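Local atomic coordinates of tyrosyl-DNA phosphodiesterase 2 (PDB entry 4F1H), a protein that belongs to the endonuclease/exonuclease/phosphatase family and carries the alpha/beta-sandwich fold of DNase I-like proteins, two packed beta sheets flanked by helices. Residues I100-V103 against Q108-Y111; L59-S64 against L82-I87; S2-I7 against I146-G151. All blocks are in the same frame, centred on the assembly; numbering follows the deposited sequence.

In the fold
The three contacts belong to one alpha/beta sandwich of two packed sheets. Interaction 1 joins two neighbouring strands, 97-105 and 108-114, of one sheet, whereas interactions 2 and 3 bridge the two sheets. Interaction 2 lies at the sandwich edge, between strands 58-62 and 80-88; interaction 3 lies in the interior, between strands 4-10 and 145-150. Interaction 1 sits between them, its centre about 11 Å from that of interaction 2 and about 10 Å from that of interaction 3; the latter two centres are about 16 Å apart. Along the chain, interaction 2 closes before interaction 1 opens, and both fall within the span joined by interaction 3, which ties the start of the chain to its middle.

Interaction 1 (I100-V103 against Q108-Y111); sequences IAQV and QKLY
Tyr111 leans across to Ile100 and Gln102 on the neighbouring antiparallel strand. Its CB points to the same face of the sheet as the side chain of Gln102, and with CG anti to the backbone N (chi1 -175°) the ring is carried along the partner strand. On the way out, Tyr111 CD2 meets the Gln102 amide, lying 3.7 Å from Gln102 CD, while Gln102 NE2 comes to the ring edge; amide and ring planes are inclined by 62°. CE2 touches both Gln102 and Ile100. Further out, Tyr111 CZ is 3.7 Å from Ile100 CG2. This methyl sits over one ring face, Ile100 CG2 lying 3.9 Å from the centroid of the Tyr111 ring, in a CH-pi contact displaced toward the rim. At the tip, Tyr111 OH ends 3.4 Å from Ile100 CD1.

The two strands, 97-105 and 108-114, form a beta hairpin, and the backbone keeps them in register. Gln102 and Tyr111 are a non-hydrogen-bonded pair; next along comes the hydrogen-bonded pair Val103 and Leu110, in which Val103 N gives a bond of 3.0 Å to Leu110 O and Leu110 N returns one of 2.8 Å to Val103 O. Both are nearly straight. On the opposite face from Tyr111, Val103 CG2 packs on Leu110 CB at 3.7 Å.

Beside the Gln102 amide runs the side chain of Lys109, pointing the same way and bent at its third torsion. Its NZ forms a salt bridge with Asp144 and also donates to a water, the oxygen of which is 2.8 Å from Lys109 NZ. The same water lies close to Gln102 NE2, but that approach is too short for a dependable bond.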
loop_
_atom_site.group_PDB
_atom_site.type_symbol
_atom_site.label_atom_id
_atom_site.label_comp_id
_atom_site.label_asym_id
_atom_site.label_seq_id
_atom_site.Cartn_x
_atom_site.Cartn_y
_atom_site.Cartn_z
ATOM N N ILE B 100 -17.392 -14.690 -8.342
ATOM C CA ILE B 100 -18.179 -14.401 -7.141
ATOM C C ILE B 100 -19.264 -15.457 -7.059
ATOM O O ILE B 100 -19.924 -15.727 -8.051
ATOM C CB ILE B 100 -18.848 -13.015 -7.282
ATOM C CG1 ILE B 100 -17.775 -11.913 -7.271
ATOM C CG2 ILE B 100 -19.889 -12.792 -6.153
ATOM C CD1 ILE B 100 -18.242 -10.550 -7.743
ATOM N N ALA B 101 -19.439 -16.079 -5.887
ATOM C CA ALA B 101 -20.576 -16.983 -5.621
ATOM C C ALA B 101 -21.288 -16.481 -4.387
ATOM O O ALA B 101 -20.662 -16.266 -3.346
ATOM C CB ALA B 101 -20.121 -18.438 -5.414
ATOM N N GLN B 102 -22.594 -16.260 -4.501
ATOM C CA GLN B 102 -23.423 -15.878 -3.352
ATOM C C GLN B 102 -24.105 -17.130 -2.847
ATOM O O GLN B 102 -24.622 -17.916 -3.620
ATOM C CB GLN B 102 -24.469 -14.849 -3.795
ATOM C CG GLN B 102 -23.809 -13.614 -4.347
ATOM C CD GLN B 102 -24.758 -12.442 -4.465
ATOM O OE1 GLN B 102 -24.965 -11.885 -5.553
ATOM N NE2 GLN B 102 -25.337 -12.056 -3.341
ATOM N N VAL B 103 -24.051 -17.348 -1.536
ATOM C CA VAL B 103 -24.548 -18.577 -0.949
ATOM C C VAL B 103 -25.203 -18.251 0.398
ATOM O O VAL B 103 -25.071 -17.123 0.883
ATOM C CB VAL B 103 -23.417 -19.606 -0.713
ATOM C CG1 VAL B 103 -22.593 -19.852 -2.027
ATOM C CG2 VAL B 103 -22.475 -19.160 0.456
ATOM N N GLN B 108 -27.324 -17.486 6.790
ATOM C CA GLN B 108 -26.589 -16.225 6.697
ATOM C C GLN B 108 -26.027 -16.132 5.290
ATOM O O GLN B 108 -25.397 -17.082 4.830
ATOM C CB GLN B 108 -25.435 -16.201 7.715
ATOM C CG GLN B 108 -24.463 -15.048 7.513
ATOM C CD GLN B 108 -25.090 -13.681 7.688
ATOM O OE1 GLN B 108 -25.684 -13.390 8.741
ATOM N NE2 GLN B 108 -24.942 -12.815 6.666
ATOM N N LYS B 109 -26.270 -15.014 4.606
ATOM C CA LYS B 109 -25.782 -14.839 3.245
ATOM C C LYS B 109 -24.276 -14.632 3.302
ATOM O O LYS B 109 -23.799 -13.838 4.116
ATOM C CB LYS B 109 -26.447 -13.622 2.598
ATOM C CG LYS B 109 -26.158 -13.511 1.122
ATOM C CD LYS B 109 -26.735 -12.207 0.516
ATOM C CE LYS B 109 -28.235 -12.301 0.258
ATOM N NZ LYS B 109 -28.751 -10.990 -0.275
ATOM N N LEU B 110 -23.536 -15.340 2.435
ATOM C CA LEU B 110 -22.095 -15.090 2.267
ATOM C C LEU B 110 -21.880 -14.643 0.833
ATOM O O LEU B 110 -22.536 -15.161 -0.078
ATOM C CB LEU B 110 -21.240 -16.340 2.507
ATOM C CG LEU B 110 -21.491 -17.153 3.768
ATOM C CD1 LEU B 110 -20.470 -18.296 3.796
ATOM C CD2 LEU B 110 -21.411 -16.271 5.016
ATOM N N TYR B 111 -20.940 -13.718 0.618
ATOM C CA TYR B 111 -20.649 -13.251 -0.739
ATOM C C TYR B 111 -19.186 -13.668 -0.924
ATOM O O TYR B 111 -18.300 -13.027 -0.356
ATOM C CB TYR B 111 -20.863 -11.735 -0.765
ATOM C CG TYR B 111 -20.744 -11.019 -2.087
ATOM C CD1 TYR B 111 -19.532 -10.472 -2.485
ATOM C CD2 TYR B 111 -21.867 -10.797 -2.889
ATOM C CE1 TYR B 111 -19.409 -9.757 -3.694
ATOM C CE2 TYR B 111 -21.758 -10.093 -4.120
ATOM C CZ TYR B 111 -20.533 -9.575 -4.499
ATOM O OH TYR B 111 -20.421 -8.871 -5.703
HETATM O O HOH W 1 -27.553 -10.974 -2.826
#

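Interaction 2 (L59-S64 against L82-I87); sequences LFFEGS and LESEII
Phe61 and Ser84 are brought together by contrasting first torsions: Phe61 CG lies anti to its carbonyl carbon (chi1 -68°), whereas the CA-CB bond of Ser84 points toward 59-64 and its OG stands between the backbone N and carbonyl carbon (chi1 66°), next to the ring. The hydroxyl approaches the ring obliquely, with Ser84 OG 3.7 Å from Phe61 CD1 and 3.8 Å from Phe61 CE1, while Ser84 CB remains further back at 4.2 Å from Phe61 CD1.

Two residues further along each segment the second point of contact follows. Ile86 extends CG1 and then CD1 toward the backbone just after strand 58-62, where the terminal methyl touches main-chain atoms of Gly63: Ile86 CD1 is 3.6 Å from Gly63 O and 3.9 Å from Gly63 CA. The neighbouring carbonyl of Glu62 borders the same methyl, although the Glu62 side chain points away and forms a salt bridge with Lys52.

Strand 58-62 is the outermost strand of one sheet of the sandwich, and 80-88 belongs to the other, where Leu82 and Glu83 together face Gln102 in a classic beta bulge. The backbones stay well apart: the CA atoms of Phe61 and Ser84 are 8.2 Å from each other. Phe61 also stacks on the ring of Phe81, and Gly63 O accepts a hydrogen bond from Asn97.

No hydrogen bond passes between the two segments; a hydroxyl beside a ring and a methyl beside carbonyls give a contact of van der Waals character, small in area and partly open to solvent.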
loop_
_atom_site.group_PDB
_atom_site.type_symbol
_atom_site.label_atom_id
_atom_site.label_comp_id
_atom_site.label_asym_id
_atom_site.label_seq_id
_atom_site.Cartn_x
_atom_site.Cartn_y
_atom_site.Cartn_z
ATOM N N LEU B 59 -19.745 -28.722 -4.882
ATOM C CA LEU B 59 -20.273 -28.085 -6.086
ATOM C C LEU B 59 -19.173 -27.150 -6.605
ATOM O O LEU B 59 -18.660 -26.325 -5.827
ATOM C CB LEU B 59 -21.520 -27.291 -5.696
ATOM C CG LEU B 59 -22.104 -26.340 -6.743
ATOM C CD1 LEU B 59 -22.511 -27.127 -7.989
ATOM C CD2 LEU B 59 -23.324 -25.596 -6.118
ATOM N N PHE B 60 -18.852 -27.242 -7.905
ATOM C CA PHE B 60 -17.700 -26.522 -8.486
ATOM C C PHE B 60 -18.168 -25.365 -9.383
ATOM O O PHE B 60 -19.081 -25.551 -10.206
ATOM C CB PHE B 60 -16.928 -27.467 -9.398
ATOM C CG PHE B 60 -15.999 -28.404 -8.684
ATOM C CD1 PHE B 60 -16.494 -29.474 -7.957
ATOM C CD2 PHE B 60 -14.624 -28.238 -8.793
ATOM C CE1 PHE B 60 -15.639 -30.354 -7.298
ATOM C CE2 PHE B 60 -13.754 -29.133 -8.152
ATOM C CZ PHE B 60 -14.272 -30.188 -7.397
ATOM N N PHE B 61 -17.527 -24.193 -9.260
ATOM C CA PHE B 61 -17.683 -23.100 -10.227
ATOM C C PHE B 61 -16.306 -22.768 -10.742
ATOM O O PHE B 61 -15.375 -22.654 -9.961
ATOM C CB PHE B 61 -18.297 -21.891 -9.539
ATOM C CG PHE B 61 -19.712 -22.126 -9.142
ATOM C CD1 PHE B 61 -20.740 -21.919 -10.067
ATOM C CD2 PHE B 61 -20.020 -22.684 -7.898
ATOM C CE1 PHE B 61 -22.072 -22.216 -9.736
ATOM C CE2 PHE B 61 -21.348 -22.983 -7.556
ATOM C CZ PHE B 61 -22.377 -22.757 -8.479
ATOM N N GLU B 62 -16.174 -22.604 -12.056
ATOM C CA GLU B 62 -14.859 -22.363 -12.660
ATOM C C GLU B 62 -14.819 -20.997 -13.344
ATOM O O GLU B 62 -15.834 -20.534 -13.910
ATOM C CB GLU B 62 -14.539 -23.500 -13.664
ATOM C CG GLU B 62 -14.430 -24.923 -13.016
ATOM C CD GLU B 62 -14.447 -26.090 -14.060
ATOM O OE1 GLU B 62 -15.060 -27.150 -13.750
ATOM O OE2 GLU B 62 -13.846 -25.945 -15.154
ATOM N N GLY B 63 -13.653 -20.336 -13.304
ATOM C CA GLY B 63 -13.538 -18.979 -13.822
ATOM C C GLY B 63 -13.320 -18.847 -15.311
ATOM O O GLY B 63 -13.390 -17.738 -15.854
ATOM N N SER B 64 -13.104 -19.980 -15.974
ATOM C CA SER B 64 -12.996 -20.024 -17.457
ATOM C C SER B 64 -13.203 -21.475 -17.875
ATOM O O SER B 64 -13.379 -22.376 -17.009
ATOM C CB SER B 64 -11.615 -19.519 -17.911
ATOM O OG SER B 64 -11.490 -19.508 -19.353
ATOM N N LEU B 82 -26.817 -19.662 -4.228
ATOM C CA LEU B 82 -27.829 -18.699 -4.700
ATOM C C LEU B 82 -27.595 -18.280 -6.144
ATOM O O LEU B 82 -28.502 -18.397 -6.976
ATOM C CB LEU B 82 -27.866 -17.429 -3.844
ATOM C CG LEU B 82 -28.252 -17.666 -2.395
ATOM C CD1 LEU B 82 -28.116 -16.396 -1.560
ATOM C CD2 LEU B 82 -29.686 -18.285 -2.288
ATOM N N GLU B 83 -26.417 -17.723 -6.432
ATOM C CA GLU B 83 -26.110 -17.268 -7.790
ATOM C C GLU B 83 -24.610 -16.976 -7.877
ATOM O O GLU B 83 -23.959 -16.826 -6.848
ATOM C CB GLU B 83 -26.923 -16.009 -8.128
ATOM C CG GLU B 83 -26.567 -14.805 -7.269
ATOM C CD GLU B 83 -27.148 -13.524 -7.830
ATOM O OE1 GLU B 83 -28.186 -13.092 -7.313
ATOM O OE2 GLU B 83 -26.562 -12.949 -8.775
ATOM N N SER B 84 -24.067 -16.927 -9.098
ATOM C CA SER B 84 -22.644 -16.662 -9.282
ATOM C C SER B 84 -22.499 -15.695 -10.416
ATOM O O SER B 84 -23.442 -15.499 -11.221
ATOM C CB SER B 84 -21.830 -17.929 -9.573
ATOM O OG SER B 84 -22.135 -18.560 -10.811
ATOM N N GLU B 85 -21.346 -15.031 -10.481
ATOM C CA GLU B 85 -21.057 -14.193 -11.643
ATOM C C GLU B 85 -19.567 -13.993 -11.764
ATOM O O GLU B 85 -18.802 -14.251 -10.816
ATOM C CB GLU B 85 -21.726 -12.827 -11.556
ATOM C CG GLU B 85 -21.198 -11.967 -10.443
ATOM C CD GLU B 85 -22.028 -10.712 -10.303
ATOM O OE1 GLU B 85 -22.702 -10.555 -9.260
ATOM O OE2 GLU B 85 -22.039 -9.910 -11.262
ATOM N N ILE B 86 -19.151 -13.581 -12.959
ATOM C CA ILE B 86 -17.741 -13.301 -13.202
ATOM C C ILE B 86 -17.618 -11.873 -13.635
ATOM O O ILE B 86 -18.308 -11.434 -14.582
ATOM C CB ILE B 86 -17.168 -14.231 -14.277
ATOM C CG1 ILE B 86 -17.091 -15.671 -13.705
ATOM C CG2 ILE B 86 -15.792 -13.720 -14.707
ATOM C CD1 ILE B 86 -16.642 -16.761 -14.682
ATOM N N ILE B 87 -16.758 -11.126 -12.951
ATOM C CA ILE B 87 -16.532 -9.724 -13.339
ATOM C C ILE B 87 -15.220 -9.750 -14.125
ATOM O O ILE B 87 -14.212 -10.256 -13.640
ATOM C CB ILE B 87 -16.348 -8.803 -12.107
ATOM C CG1 ILE B 87 -17.527 -8.903 -11.102
ATOM C CG2 ILE B 87 -16.135 -7.345 -12.550
ATOM C CD1 ILE B 87 -18.867 -8.578 -11.686
#

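Interaction 3 (S2-I7 against I146-G151); sequences SKLSII and IVIFAG
Leu4 and Ile148 meet tip to tip, each ending in a methyl: Leu4 CD2 and Ile148 CD1 are 3.4 Å apart, tighter than ordinary van der Waals contact. The CA-CB bond of Leu4 points toward 146-151, and with CG anti to the backbone N (chi1 -180°) CD2 comes up to Ile148, which answers with an extended CG1-CD1 arm.

The packing eases further along. Ile6 passes alongside Ile148 in the opposite direction, with Ile6 CD1 resting 4.0 Å from Ile148 CG2, and the same Ile6 CD1 reaches Ala150 CB at 4.2 Å. The small alanine leaves the longer isoleucine to cover most of the distance between the backbones here. All four residues are buried, and the contact is wholly apolar; the solvent side begins before Leu4, where Ser2 and Lys3 are exposed and make no contact with 146-151, Lys3 pairing instead with Asp222.

Strands 4-7 and 146-150 run in nearly the same direction, 20° apart, with axes 9.5 Å from each other, the spacing of two sheets packed face to face. Strand 4-10 lies between 37-43 and 243-249 in one sheet, strand 145-150 between 108-114 and 202-211 in the other. Phe39 of strand 37-43 packs against Ile6, Ile148 and Ala150, while Leu110 of strand 108-114 flanks Leu4.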
loop_
_atom_site.group_PDB
_atom_site.type_symbol
_atom_site.label_atom_id
_atom_site.label_comp_id
_atom_site.label_asym_id
_atom_site.label_seq_id
_atom_site.Cartn_x
_atom_site.Cartn_y
_atom_site.Cartn_z
ATOM N N SER B 2 -20.686 -24.523 14.159
ATOM C CA SER B 2 -21.178 -23.239 13.657
ATOM C C SER B 2 -20.117 -22.440 12.903
ATOM O O SER B 2 -20.462 -21.467 12.225
ATOM C CB SER B 2 -21.725 -22.379 14.805
ATOM O OG SER B 2 -20.687 -21.969 15.683
ATOM N N LYS B 3 -18.841 -22.840 13.030
ATOM C CA LYS B 3 -17.728 -22.105 12.417
ATOM C C LYS B 3 -17.556 -22.389 10.934
ATOM O O LYS B 3 -17.395 -23.535 10.528
ATOM C CB LYS B 3 -16.411 -22.328 13.156
ATOM C CG LYS B 3 -16.349 -21.598 14.513
ATOM C CD LYS B 3 -14.963 -21.762 15.110
ATOM C CE LYS B 3 -14.981 -21.554 16.614
ATOM N NZ LYS B 3 -13.801 -22.235 17.238
ATOM N N LEU B 4 -17.547 -21.311 10.155
ATOM C CA LEU B 4 -17.289 -21.403 8.713
ATOM C C LEU B 4 -15.805 -21.654 8.505
ATOM O O LEU B 4 -14.971 -21.027 9.186
ATOM C CB LEU B 4 -17.650 -20.080 8.059
ATOM C CG LEU B 4 -17.438 -20.032 6.546
ATOM C CD1 LEU B 4 -18.473 -20.896 5.895
ATOM C CD2 LEU B 4 -17.511 -18.611 6.012
ATOM N N SER B 5 -15.460 -22.561 7.593
ATOM C CA SER B 5 -14.028 -22.803 7.306
ATOM C C SER B 5 -13.771 -22.709 5.824
ATOM O O SER B 5 -14.626 -23.070 5.009
ATOM C CB SER B 5 -13.578 -24.181 7.795
ATOM O OG SER B 5 -14.301 -25.198 7.149
ATOM N N ILE B 6 -12.572 -22.258 5.453
ATOM C CA ILE B 6 -12.235 -22.134 4.032
ATOM C C ILE B 6 -10.815 -22.600 3.798
ATOM O O ILE B 6 -10.016 -22.640 4.734
ATOM C CB ILE B 6 -12.351 -20.665 3.527
ATOM C CG1 ILE B 6 -11.223 -19.799 4.107
ATOM C CG2 ILE B 6 -13.728 -20.080 3.838
ATOM C CD1 ILE B 6 -11.146 -18.403 3.495
ATOM N N ILE B 7 -10.503 -22.977 2.554
ATOM C CA ILE B 7 -9.119 -23.173 2.143
ATOM C C ILE B 7 -8.954 -22.311 0.906
ATOM O O ILE B 7 -9.878 -22.247 0.115
ATOM C CB ILE B 7 -8.809 -24.637 1.815
ATOM C CG1 ILE B 7 -8.619 -25.405 3.145
ATOM C CG2 ILE B 7 -7.552 -24.778 0.881
ATOM C CD1 ILE B 7 -8.277 -26.880 2.971
ATOM N N ILE B 146 -22.009 -11.476 4.647
ATOM C CA ILE B 146 -20.606 -11.483 5.070
ATOM C C ILE B 146 -19.816 -11.667 3.764
ATOM O O ILE B 146 -20.149 -12.577 2.988
ATOM C CB ILE B 146 -20.340 -12.675 5.982
ATOM C CG1 ILE B 146 -21.149 -12.519 7.282
ATOM C CG2 ILE B 146 -18.833 -12.808 6.304
ATOM C CD1 ILE B 146 -21.215 -13.814 8.105
ATOM N N VAL B 147 -18.825 -10.807 3.510
ATOM C CA VAL B 147 -17.942 -10.949 2.356
ATOM C C VAL B 147 -16.630 -11.635 2.720
ATOM O O VAL B 147 -15.942 -11.228 3.654
ATOM C CB VAL B 147 -17.604 -9.564 1.741
ATOM C CG1 VAL B 147 -16.760 -9.712 0.494
ATOM C CG2 VAL B 147 -18.891 -8.851 1.426
ATOM N N ILE B 148 -16.261 -12.664 1.956
ATOM C CA ILE B 148 -14.918 -13.269 2.097
ATOM C C ILE B 148 -14.295 -13.303 0.713
ATOM O O ILE B 148 -14.826 -13.959 -0.202
ATOM C CB ILE B 148 -15.015 -14.693 2.632
ATOM C CG1 ILE B 148 -15.637 -14.668 4.037
ATOM C CG2 ILE B 148 -13.600 -15.350 2.653
ATOM C CD1 ILE B 148 -15.731 -16.064 4.655
ATOM N N PHE B 149 -13.225 -12.534 0.523
ATOM C CA PHE B 149 -12.408 -12.676 -0.658
ATOM C C PHE B 149 -11.201 -13.498 -0.262
ATOM O O PHE B 149 -10.558 -13.201 0.758
ATOM C CB PHE B 149 -11.949 -11.302 -1.211
ATOM C CG PHE B 149 -10.899 -11.431 -2.270
ATOM C CD1 PHE B 149 -9.549 -11.535 -1.915
ATOM C CD2 PHE B 149 -11.248 -11.500 -3.605
ATOM C CE1 PHE B 149 -8.569 -11.745 -2.892
ATOM C CE2 PHE B 149 -10.244 -11.656 -4.597
ATOM C CZ PHE B 149 -8.933 -11.772 -4.230
ATOM N N ALA B 150 -10.831 -14.499 -1.065
ATOM C CA ALA B 150 -9.588 -15.212 -0.780
ATOM C C ALA B 150 -8.988 -15.527 -2.119
ATOM O O ALA B 150 -9.658 -16.063 -2.996
ATOM C CB ALA B 150 -9.856 -16.517 0.010
ATOM N N GLY B 151 -7.725 -15.199 -2.290
ATOM C CA GLY B 151 -7.088 -15.535 -3.556
ATOM C C GLY B 151 -5.605 -15.282 -3.567
ATOM O O GLY B 151 -5.010 -14.872 -2.581
#